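Local structure of hypothetical protein Atu1540 (Agrobacterium tumefaciens str. C58, 2HWJ) at residues Trp161-Phe164 and Leu165-Ile169. The protein is of unknown function but carries a putative ParB-like nuclease domain of the ParB/sulfiredoxin superfamily, which suggests, without proving, a nuclease-related role. Numbering follows the deposited sequence.
Sequences WADF and LRRRI
Phe164 O is gripped from opposite faces of its carbonyl plane, by Arg167 N at 3.2 Å and by Arg168 NH1 at 2.8 Å. The second bond lies in the guanidinium plane of Arg168, whose extended run from CG to NE carries CD and the guanidinium over one face of the Phe164 ring. The ring and guanidinium planes are 22° apart, with Phe164 CE1 above the guanidinium centre, while Arg168 CD makes a CH-pi contact 4.0 Å from the ring centroid. Phe164 CG, anti to the backbone N (chi1 174°), lies beside the carbonyl carbon, which brings the ring alongside the group that bonds Phe164 O. Arg168 NE pairs with Glu193 and NH2 with Glu98 of the second subunit, carboxylates that would probably balance its charge. One residue before Phe164, Asp163 OD1 receives Arg167 NH1 at 2.7 Å in a bent i to i+4 salt bridge, the two planes 72° apart; OD2 is hydrogen-bonded to Ser101 OG of the second subunit. Leu165 N makes a nearly straight helical bond to Trp161 O (2.9 Å), but Arg166 N bonds Asp163 O and Arg167 N bonds Phe164 O, both i to i+3, beside weak i to i+4 bonds. This tightening is characteristic of a helix C-terminus, here that of helix 157-166 at a subunit interface.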
# COMPACT_ATOMS: atom_id res chain seq x y z
N TRP A 161 -16.79 -4.54 7.68
CA TRP A 161 -18.17 -4.07 7.71
C TRP A 161 -19.12 -5.13 8.24
O TRP A 161 -20.02 -4.82 9.05
CB TRP A 161 -18.59 -3.58 6.32
CG TRP A 161 -18.01 -2.20 6.07
CD1 TRP A 161 -16.80 -1.90 5.52
CD2 TRP A 161 -18.58 -0.96 6.48
NE1 TRP A 161 -16.60 -0.57 5.53
CE2 TRP A 161 -17.67 0.04 6.11
CE3 TRP A 161 -19.80 -0.60 7.09
CZ2 TRP A 161 -17.93 1.39 6.31
CZ3 TRP A 161 -20.06 0.75 7.31
CH2 TRP A 161 -19.12 1.73 6.91
N ALA A 162 -18.92 -6.38 7.83
CA ALA A 162 -19.74 -7.44 8.36
C ALA A 162 -19.57 -7.59 9.88
O ALA A 162 -20.53 -7.77 10.58
CB ALA A 162 -19.45 -8.76 7.64
N ASP A 163 -18.36 -7.49 10.40
CA ASP A 163 -18.24 -7.56 11.82
C ASP A 163 -18.96 -6.35 12.52
O ASP A 163 -19.69 -6.50 13.49
CB ASP A 163 -16.78 -7.77 12.21
CG ASP A 163 -16.51 -7.38 13.68
OD1 ASP A 163 -17.24 -7.90 14.59
OD2 ASP A 163 -15.60 -6.54 13.98
N PHE A 164 -18.82 -5.15 11.99
CA PHE A 164 -19.53 -4.00 12.53
C PHE A 164 -21.04 -4.30 12.58
O PHE A 164 -21.66 -4.23 13.63
CB PHE A 164 -19.19 -2.81 11.65
CG PHE A 164 -19.94 -1.53 11.97
CD1 PHE A 164 -19.59 -0.75 13.04
CD2 PHE A 164 -20.95 -1.08 11.13
CE1 PHE A 164 -20.24 0.43 13.29
CE2 PHE A 164 -21.61 0.12 11.40
CZ PHE A 164 -21.25 0.85 12.48
N LEU A 165 -21.63 -4.73 11.45
CA LEU A 165 -23.04 -4.89 11.42
C LEU A 165 -23.42 -6.02 12.37
O LEU A 165 -24.58 -6.01 12.91
CB LEU A 165 -23.55 -5.17 10.03
CG LEU A 165 -23.14 -4.13 8.98
CD1 LEU A 165 -23.10 -4.76 7.63
CD2 LEU A 165 -24.01 -2.84 8.98
N ARG A 166 -22.51 -6.97 12.64
CA ARG A 166 -23.06 -8.19 13.20
C ARG A 166 -23.24 -7.95 14.62
O ARG A 166 -24.05 -8.66 15.26
CB ARG A 166 -22.27 -9.46 12.96
CG ARG A 166 -21.64 -10.14 14.15
CD ARG A 166 -20.30 -10.85 13.68
NE ARG A 166 -20.68 -11.90 12.73
CZ ARG A 166 -20.27 -12.01 11.48
NH1 ARG A 166 -19.38 -11.20 10.99
NH2 ARG A 166 -20.75 -12.98 10.74
N ARG A 167 -22.55 -6.90 15.10
CA ARG A 167 -22.68 -6.57 16.52
C ARG A 167 -23.84 -5.62 16.80
O ARG A 167 -24.08 -5.24 17.90
CB ARG A 167 -21.37 -6.01 17.05
CG ARG A 167 -20.16 -6.64 16.42
CD ARG A 167 -18.87 -5.97 16.84
NE ARG A 167 -18.39 -6.63 18.03
CZ ARG A 167 -17.25 -7.30 18.13
NH1 ARG A 167 -16.42 -7.40 17.11
NH2 ARG A 167 -16.93 -7.87 19.30
N ARG A 168 -24.60 -5.28 15.76
CA ARG A 168 -25.54 -4.17 15.78
C ARG A 168 -26.84 -4.46 15.10
O ARG A 168 -27.77 -3.75 15.28
CB ARG A 168 -24.93 -3.00 15.03
CG ARG A 168 -24.04 -2.20 15.91
CD ARG A 168 -23.23 -1.22 15.13
NE ARG A 168 -22.19 -0.67 15.99
CZ ARG A 168 -21.01 -1.24 16.17
NH1 ARG A 168 -20.74 -2.35 15.51
NH2 ARG A 168 -20.09 -0.68 16.96
N ILE A 169 -26.90 -5.45 14.23
CA ILE A 169 -28.17 -5.75 13.64
C ILE A 169 -28.52 -7.18 14.06
O ILE A 169 -27.68 -8.09 14.03
CB ILE A 169 -28.15 -5.53 12.13
CG1 ILE A 169 -27.87 -4.07 11.76
CG2 ILE A 169 -29.47 -5.98 11.49
CD1 ILE A 169 -27.75 -3.88 10.20